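Uncharacterized protein (Staphylococcus aureus subsp. aureus Mu50, PDB 4QPV) is of unknown function but, as a DUF1672 family member, has an unusual fold built from a kinked-helix-beta-beta-beta repeat. Local coordinates at residues S25-Q30 with E159-K164; L258-Q263 with G285-E290. All coordinates share one frame; numbering follows the deposited sequence. Where two conformers were deposited one is given.

Interaction 1 (S25-Q30 with E159-K164); sequences SKYVGQ and ENAIMK
Tyr27 and Ala161 show how a loop can lie against a helix without a single hydrogen bond between the two segments. The tyrosine side chain begins well away from the helix, with Tyr27 CB 5.2 Å from Ala161 CB. A chi1 of 178° swings the ring off on the carbonyl side, where it slants past the alanine methyl. CG is still too distant for contact, whereas Tyr27 CD2 comes to 3.8 Å from Ala161 CB. The next atom, CE2, stays near the same methyl, but CZ is already drawing away. At the tip, OH is hydrogen-bonded to the backbone O of Thr271, so the far end of the ring is held by another part of the chain. One ring face is covered locally: the backbone N of Gly29 stands 3.4 Å above the Tyr27 ring plane, over its centre.

Residues 25-30 belong to the loop that follows strand 21-23, and the contact lays this loop along one side of the short helix 159-165, in a family with a kinked-helix-beta-beta-beta repeat fold. Thr158, immediately before the helix, joins the two through its OG1, which is hydrogen-bonded to both Tyr27 O and Ala161 N. The same Tyr27 O lies 3.5 Å from Ala161 CB.

On the more exposed flank, Val28 and Asn160 run side by side, pointing the same way, and meet by their roots, Val28 CB 3.7 Å from Asn160 CB. The extended Lys164 chain brings its CD to 4.0 Å from Val28 O, a contact made by methylene rather than by charge. Gln30 folds back within the loop, and its OE1 accepts from Val28 N at 2.8 Å, in the carbonyl plane, with an N-H...O angle of 161°.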
ATOM      1  N   SER A  25     -16.490   4.353  -5.828  1.00 34.32           N
ATOM      2  CA  SER A  25     -17.339   3.479  -4.999  1.00 35.01           C
ATOM      3  C   SER A  25     -17.767   2.191  -5.739  1.00 40.44           C
ATOM      4  O   SER A  25     -18.118   1.204  -5.098  1.00 43.14           O
ATOM      5  CB  SER A  25     -18.579   4.246  -4.544  1.00 37.64           C
ATOM      6  OG  SER A  25     -19.358   4.603  -5.671  1.00 45.51           O
ATOM      7  N   LYS A  26     -17.740   2.197  -7.066  1.00 35.41           N
ATOM      8  CA  LYS A  26     -18.144   1.048  -7.853  1.00 36.42           C
ATOM      9  C   LYS A  26     -16.939   0.347  -8.525  1.00 39.22           C
ATOM     10  O   LYS A  26     -17.105  -0.707  -9.149  1.00 42.34           O
ATOM     11  CB  LYS A  26     -19.194   1.482  -8.891  1.00 40.29           C
ATOM     12  CG  LYS A  26     -20.503   1.915  -8.225  1.00 50.27           C
ATOM     13  CD  LYS A  26     -21.419   2.712  -9.123  1.00 62.40           C
ATOM     14  CE  LYS A  26     -22.546   3.318  -8.312  1.00 73.07           C
ATOM     15  NZ  LYS A  26     -23.409   4.209  -9.130  1.00 85.44           N
ATOM     16  N   TYR A  27     -15.742   0.927  -8.411  1.00 29.54           N
ATOM     17  CA  TYR A  27     -14.578   0.323  -9.042  1.00 27.35           C
ATOM     18  C   TYR A  27     -13.996  -0.819  -8.177  1.00 28.16           C
ATOM     19  O   TYR A  27     -13.645  -0.605  -7.018  1.00 27.21           O
ATOM     20  CB  TYR A  27     -13.531   1.394  -9.309  1.00 26.64           C
ATOM     21  CG  TYR A  27     -12.256   0.850  -9.919  1.00 25.50           C
ATOM     22  CD1 TYR A  27     -12.231   0.384 -11.231  1.00 26.33           C
ATOM     23  CD2 TYR A  27     -11.057   0.866  -9.206  1.00 23.92           C
ATOM     24  CE1 TYR A  27     -11.057  -0.092 -11.807  1.00 24.32           C
ATOM     25  CE2 TYR A  27      -9.867   0.422  -9.783  1.00 23.81           C
ATOM     26  CZ  TYR A  27      -9.868  -0.032 -11.090  1.00 26.66           C
ATOM     27  OH  TYR A  27      -8.706  -0.454 -11.678  1.00 26.30           O
ATOM     28  N   VAL A  28     -13.918  -2.026  -8.754  1.00 25.06           N
ATOM     29  CA  VAL A  28     -13.380  -3.204  -8.070  1.00 24.70           C
ATOM     30  C   VAL A  28     -12.138  -3.757  -8.829  1.00 29.21           C
ATOM     31  O   VAL A  28     -11.722  -4.888  -8.586  1.00 29.59           O
ATOM     32  CB  VAL A  28     -14.464  -4.302  -7.801  1.00 27.99           C
ATOM     33  CG1 VAL A  28     -15.539  -3.785  -6.833  1.00 27.75           C
ATOM     34  CG2 VAL A  28     -15.089  -4.846  -9.099  1.00 28.62           C
ATOM     35  N   GLY A  29     -11.538  -2.939  -9.698  1.00 26.01           N
ATOM     36  CA  GLY A  29     -10.353  -3.345 -10.453  1.00 25.70           C
ATOM     37  C   GLY A  29     -10.618  -3.809 -11.872  1.00 31.60           C
ATOM     38  O   GLY A  29      -9.691  -4.268 -12.554  1.00 30.64           O
ATOM     39  N   GLN A  30     -11.881  -3.687 -12.354  1.00 28.43           N
ATOM     40  CA  GLN A  30     -12.194  -4.135 -13.724  1.00 29.03           C
ATOM     41  C   GLN A  30     -11.451  -3.226 -14.727  1.00 32.16           C
ATOM     42  O   GLN A  30     -11.410  -2.012 -14.551  1.00 31.23           O
ATOM     43  CB  GLN A  30     -13.723  -4.191 -13.995  1.00 30.44           C
ATOM     44  CG  GLN A  30     -14.474  -2.871 -13.834  1.00 33.42           C
ATOM     45  CD  GLN A  30     -15.007  -2.651 -12.427  1.00 43.14           C
ATOM     46  OE1 GLN A  30     -14.261  -2.487 -11.460  1.00 31.75           O
ATOM     47  NE2 GLN A  30     -16.323  -2.579 -12.300  1.00 35.45           N
ATOM     48  N   GLU A 159     -12.541  -2.450  -1.259  1.00 22.96           N
ATOM     49  CA  GLU A 159     -11.573  -3.437  -0.797  0.50 22.42           C
ATOM     50  C   GLU A 159     -10.999  -4.208  -2.001  1.00 25.64           C
ATOM     51  O   GLU A 159      -9.790  -4.449  -2.042  1.00 25.70           O
ATOM     52  CB  GLU A 159     -12.216  -4.392   0.230  0.50 24.53           C
ATOM     53  CG  GLU A 159     -12.540  -3.711   1.550  0.50 36.52           C
ATOM     54  CD  GLU A 159     -12.917  -4.642   2.690  0.50 62.96           C
ATOM     55  OE1 GLU A 159     -11.998  -5.237   3.296  0.50 67.37           O
ATOM     56  OE2 GLU A 159     -14.126  -4.749   2.999  0.50 50.32           O
ATOM     57  N   ASN A 160     -11.833  -4.560  -3.003  1.00 23.97           N
ATOM     58  CA  ASN A 160     -11.329  -5.293  -4.173  1.00 24.12           C
ATOM     59  C   ASN A 160     -10.336  -4.468  -4.967  1.00 25.46           C
ATOM     60  O   ASN A 160      -9.316  -5.000  -5.407  1.00 23.37           O
ATOM     61  CB  ASN A 160     -12.454  -5.734  -5.088  1.00 27.80           C
ATOM     62  CG  ASN A 160     -13.089  -7.026  -4.684  1.00 50.68           C
ATOM     63  OD1 ASN A 160     -14.294  -7.098  -4.473  1.00 48.90           O
ATOM     64  ND2 ASN A 160     -12.292  -8.071  -4.571  1.00 43.28           N
ATOM     65  N   ALA A 161     -10.618  -3.155  -5.121  1.00 22.62           N
ATOM     66  CA  ALA A 161      -9.712  -2.282  -5.866  1.00 21.80           C
ATOM     67  C   ALA A 161      -8.329  -2.243  -5.202  1.00 24.88           C
ATOM     68  O   ALA A 161      -7.328  -2.373  -5.904  1.00 25.02           O
ATOM     69  CB  ALA A 161     -10.294  -0.868  -5.959  1.00 22.44           C
ATOM     70  N   ILE A 162      -8.263  -2.093  -3.864  1.00 22.16           N
ATOM     71  CA  ILE A 162      -6.938  -2.003  -3.220  1.00 23.31           C
ATOM     72  C   ILE A 162      -6.201  -3.366  -3.267  1.00 24.58           C
ATOM     73  O   ILE A 162      -4.980  -3.390  -3.450  1.00 24.29           O
ATOM     74  CB  ILE A 162      -6.991  -1.426  -1.775  1.00 26.82           C
ATOM     75  CG1 ILE A 162      -7.718  -2.349  -0.803  1.00 27.64           C
ATOM     76  CG2 ILE A 162      -7.569   0.032  -1.731  1.00 25.52           C
ATOM     77  CD1 ILE A 162      -7.617  -1.949   0.657  1.00 32.07           C
HETATM   78  N   MSE A 163      -6.945  -4.471  -3.130  1.00 22.88           N
HETATM   79  CA  MSE A 163      -6.331  -5.807  -3.139  0.70 21.86           C
HETATM   80  C   MSE A 163      -5.774  -6.159  -4.518  1.00 26.55           C
HETATM   81  O   MSE A 163      -4.655  -6.688  -4.604  1.00 26.53           O
HETATM   82  CB  MSE A 163      -7.333  -6.878  -2.678  0.70 23.03           C
HETATM   83  CG  MSE A 163      -7.598  -6.836  -1.177  0.70 28.34           C
HETATM   84 SE   MSE A 163      -5.982  -7.060  -0.060  0.52 34.08          SE
HETATM   85  CE  MSE A 163      -6.279  -5.545   1.021  0.70 29.57           C
ATOM     86  N   LYS A 164      -6.486  -5.824  -5.580  1.00 24.21           N
ATOM     87  CA  LYS A 164      -6.053  -6.177  -6.934  1.00 24.45           C
ATOM     88  C   LYS A 164      -5.193  -5.164  -7.671  1.00 26.37           C
ATOM     89  O   LYS A 164      -4.560  -5.553  -8.667  1.00 25.51           O
ATOM     90  CB  LYS A 164      -7.305  -6.455  -7.769  1.00 27.97           C
ATOM     91  CG  LYS A 164      -8.043  -7.693  -7.271  1.00 29.28           C
ATOM     92  CD  LYS A 164      -9.273  -8.028  -8.065  1.00 42.27           C
ATOM     93  CE  LYS A 164      -9.983  -9.198  -7.408  1.00 58.30           C
ATOM     94  NZ  LYS A 164     -10.719 -10.030  -8.398  1.00 75.60           N
TER

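Interaction 2 (L258-Q263 with G285-E290); sequences LNVSLQ and GVFNHE
Val260, Val286 and Phe287 form the apolar centre of this strand pairing. Val260 and Phe287 project side by side from the same face of the sheet, and Val260 CG2 meets the ring at its edge, in plane, 3.8 Å from Phe287 CD2. Val286 comes to the ring differently: its CG1, anti to the backbone N, sits 3.7 Å above the Phe287 ring plane, over the centre, in a contact between consecutive residues. The other methyl, Val286 CG2, reaches across to Leu262 CB at 4.0 Å. Helix 234-249 packs on this side, touching Val286 through Ser245 and Leu248 and Leu262 through Met241 and Phe244.

Next outward is the backbone. Val260 O is gripped by two consecutive amides, Val286 N at 2.9 Å and Phe287 N at 3.0 Å, the second lying on a lone pair in the carbonyl plane. Val260 N returns a bond to Phe287 O.

Further along, side chains take over the pairing. Asn259 OD1 accepts from His289 N at 2.8 Å, almost straight off the end of its carbonyl (C=O...N angle 170°), and the amide and imidazole planes are 52° apart. His289 NE2 makes a weak bond to Leu258 O, 3.1 Å away, and is also hydrogen-bonded to the backbone O of His256. At the polar edge, Asn288 OD1 accepts from Glu290 N in an Asx turn, while Glu290, the last modelled residue and poorly ordered, has its OE2 hydrogen-bonded to Tyr220 OH.

Ser261 pairs with Gly285 and Val260 with Phe287, so the antiparallel register slips by one, with Val286 (psi -62°) as the extra residue facing Val260. This is the classic beta bulge, here turning a corner as the chain leaves strand 282-285.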
ATOM      1  N   LEU A 258       2.710  10.033  14.211  1.00 35.04           N
ATOM      2  CA  LEU A 258       3.069   9.815  12.806  1.00 33.27           C
ATOM      3  C   LEU A 258       2.819  11.089  12.007  1.00 35.62           C
ATOM      4  O   LEU A 258       2.195  12.018  12.516  1.00 33.36           O
ATOM      5  CB  LEU A 258       2.276   8.626  12.175  1.00 31.80           C
ATOM      6  CG  LEU A 258       2.433   7.254  12.842  1.00 37.30           C
ATOM      7  CD1 LEU A 258       1.672   6.177  12.064  1.00 36.61           C
ATOM      8  CD2 LEU A 258       3.903   6.854  12.985  1.00 39.32           C
ATOM      9  N   ASN A 259       3.299  11.136  10.751  1.00 33.79           N
ATOM     10  CA  ASN A 259       2.959  12.238   9.840  1.00 33.61           C
ATOM     11  C   ASN A 259       1.635  11.835   9.210  1.00 35.22           C
ATOM     12  O   ASN A 259       1.531  10.720   8.689  1.00 34.39           O
ATOM     13  CB  ASN A 259       4.046  12.483   8.807  1.00 34.99           C
ATOM     14  CG  ASN A 259       5.317  12.980   9.423  1.00 48.82           C
ATOM     15  OD1 ASN A 259       5.310  13.956  10.168  1.00 46.71           O
ATOM     16  ND2 ASN A 259       6.420  12.280   9.180  1.00 41.25           N
ATOM     17  N   VAL A 260       0.583  12.647   9.404  1.00 31.25           N
ATOM     18  CA  VAL A 260      -0.749  12.302   8.898  1.00 28.65           C
ATOM     19  C   VAL A 260      -1.252  13.464   8.043  1.00 31.54           C
ATOM     20  O   VAL A 260      -1.261  14.606   8.489  1.00 30.90           O
ATOM     21  CB  VAL A 260      -1.748  11.904  10.027  1.00 32.23           C
ATOM     22  CG1 VAL A 260      -3.139  11.575   9.456  1.00 30.87           C
ATOM     23  CG2 VAL A 260      -1.215  10.716  10.845  1.00 31.76           C
ATOM     24  N   SER A 261      -1.699  13.143   6.826  1.00 29.64           N
ATOM     25  CA  SER A 261      -2.161  14.122   5.841  1.00 30.09           C
ATOM     26  C   SER A 261      -3.505  13.696   5.245  1.00 30.94           C
ATOM     27  O   SER A 261      -3.694  12.541   4.845  1.00 30.17           O
ATOM     28  CB  SER A 261      -1.098  14.260   4.743  1.00 36.98           C
ATOM     29  OG  SER A 261      -1.496  15.081   3.659  1.00 52.18           O
ATOM     30  N   LEU A 262      -4.417  14.653   5.147  1.00 27.56           N
ATOM     31  CA  LEU A 262      -5.733  14.430   4.592  1.00 27.10           C
ATOM     32  C   LEU A 262      -5.739  14.835   3.118  1.00 29.91           C
ATOM     33  O   LEU A 262      -5.381  15.968   2.788  1.00 30.46           O
ATOM     34  CB  LEU A 262      -6.688  15.315   5.427  1.00 28.47           C
ATOM     35  CG  LEU A 262      -8.165  15.013   5.537  1.00 34.05           C
ATOM     36  CD1 LEU A 262      -8.444  13.566   6.027  1.00 33.48           C
ATOM     37  CD2 LEU A 262      -8.824  16.021   6.473  1.00 32.73           C
ATOM     38  N   GLN A 263      -6.108  13.897   2.226  1.00 26.02           N
ATOM     39  CA  GLN A 263      -6.286  14.157   0.802  1.00 25.36           C
ATOM     40  C   GLN A 263      -7.668  13.712   0.383  1.00 27.55           C
ATOM     41  O   GLN A 263      -8.140  12.656   0.814  1.00 25.08           O
ATOM     42  CB  GLN A 263      -5.236  13.488  -0.100  1.00 26.48           C
ATOM     43  CG  GLN A 263      -3.830  14.092   0.007  1.00 33.60           C
ATOM     44  CD  GLN A 263      -2.894  13.555  -1.066  1.00 46.94           C
ATOM     45  OE1 GLN A 263      -3.202  12.621  -1.795  1.00 48.11           O
ATOM     46  NE2 GLN A 263      -1.711  14.111  -1.167  1.00 40.52           N
ATOM     47  N   GLY A 285      -2.821  19.200   6.080  1.00 33.51           N
ATOM     48  CA  GLY A 285      -2.007  18.539   7.094  1.00 34.36           C
ATOM     49  C   GLY A 285      -2.813  18.281   8.358  1.00 36.40           C
ATOM     50  O   GLY A 285      -3.672  19.093   8.727  1.00 35.18           O
ATOM     51  N   VAL A 286      -2.598  17.113   8.991  1.00 29.55           N
ATOM     52  CA  VAL A 286      -3.255  16.783  10.254  1.00 28.64           C
ATOM     53  C   VAL A 286      -2.155  16.819  11.340  1.00 32.84           C
ATOM     54  O   VAL A 286      -2.215  17.649  12.253  1.00 32.97           O
ATOM     55  CB  VAL A 286      -4.056  15.453  10.234  1.00 31.77           C
ATOM     56  CG1 VAL A 286      -4.688  15.178  11.602  1.00 32.00           C
ATOM     57  CG2 VAL A 286      -5.123  15.462   9.129  1.00 30.58           C
ATOM     58  N   PHE A 287      -1.140  15.940  11.203  1.00 30.78           N
ATOM     59  CA  PHE A 287       0.014  15.881  12.104  1.00 33.03           C
ATOM     60  C   PHE A 287       1.284  15.940  11.287  1.00 38.89           C
ATOM     61  O   PHE A 287       1.383  15.250  10.281  1.00 35.93           O
ATOM     62  CB  PHE A 287       0.005  14.595  12.968  1.00 34.11           C
ATOM     63  CG  PHE A 287      -1.263  14.365  13.741  1.00 33.45           C
ATOM     64  CD1 PHE A 287      -1.726  15.314  14.654  1.00 35.48           C
ATOM     65  CD2 PHE A 287      -1.991  13.193  13.573  1.00 32.92           C
ATOM     66  CE1 PHE A 287      -2.905  15.100  15.364  1.00 35.28           C
ATOM     67  CE2 PHE A 287      -3.171  12.984  14.284  1.00 34.89           C
ATOM     68  CZ  PHE A 287      -3.618  13.939  15.175  1.00 33.35           C
ATOM     69  N   ASN A 288       2.257  16.750  11.707  1.00 39.71           N
ATOM     70  CA  ASN A 288       3.517  16.834  10.968  1.00 42.01           C
ATOM     71  C   ASN A 288       4.685  16.989  11.928  1.00 47.75           C
ATOM     72  O   ASN A 288       4.611  17.770  12.876  1.00 47.71           O
ATOM     73  CB  ASN A 288       3.499  17.963   9.935  1.00 45.96           C
ATOM     74  CG  ASN A 288       4.559  17.780   8.880  1.00 76.17           C
ATOM     75  OD1 ASN A 288       5.650  18.342   8.968  1.00 72.04           O
ATOM     76  ND2 ASN A 288       4.282  16.948   7.883  1.00 69.61           N
ATOM     77  N   HIS A 289       5.764  16.233  11.676  1.00 45.61           N
ATOM     78  CA  HIS A 289       6.936  16.213  12.550  1.00 47.48           C
ATOM     79  C   HIS A 289       8.228  16.651  11.837  1.00 54.13           C
ATOM     80  O   HIS A 289       9.301  16.540  12.433  1.00 56.43           O
ATOM     81  CB  HIS A 289       7.101  14.788  13.130  1.00 47.21           C
ATOM     82  CG  HIS A 289       5.897  14.321  13.889  1.00 48.64           C
ATOM     83  ND1 HIS A 289       5.714  14.642  15.226  1.00 50.73           N
ATOM     84  CD2 HIS A 289       4.829  13.606  13.461  1.00 47.68           C
ATOM     85  CE1 HIS A 289       4.559  14.097  15.570  1.00 48.68           C
ATOM     86  NE2 HIS A 289       3.990  13.463  14.539  1.00 47.30           N
ATOM     87  N   GLU A 290       8.130  17.165  10.588  1.00 50.04           N
ATOM     88  CA  GLU A 290       9.275  17.603   9.772  1.00 78.53           C
ATOM     89  C   GLU A 290      10.004  18.813  10.375  1.00105.48           C
ATOM     90  O   GLU A 290       9.393  19.661  11.018  1.00 67.48           O
ATOM     91  CB  GLU A 290       8.838  17.931   8.338  1.00 78.84           C
ATOM     92  CG  GLU A 290       8.455  16.712   7.511  1.00 85.97           C
ATOM     93  CD  GLU A 290       7.754  17.003   6.195  1.00101.71           C
ATOM     94  OE1 GLU A 290       8.197  17.917   5.464  1.00100.48           O
ATOM     95  OE2 GLU A 290       6.779  16.286   5.878  1.00 86.99           O
TER

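Interaction 1 closes before interaction 2 opens, so the two lie in series along the chain. Their centres are 26 Å apart and their nearest atoms about 13 Å, without touching. Topology nevertheless relates them. Strand 259-265, which carries most of residues 258-263, belongs to the mixed sheet, as do strands 154-155 and 282-285; helix 159-165 of interaction 1 follows the first of these. The chain then runs from strand 259-265 into strand 268-270, which pairs with strand 21-23 in a separate two-stranded sheet, and from strand 21-23 the loop of interaction 1 emerges. The two sheets are thus linked by chain connection, with loop-on-helix packing beside one and a bulged strand pairing in the other.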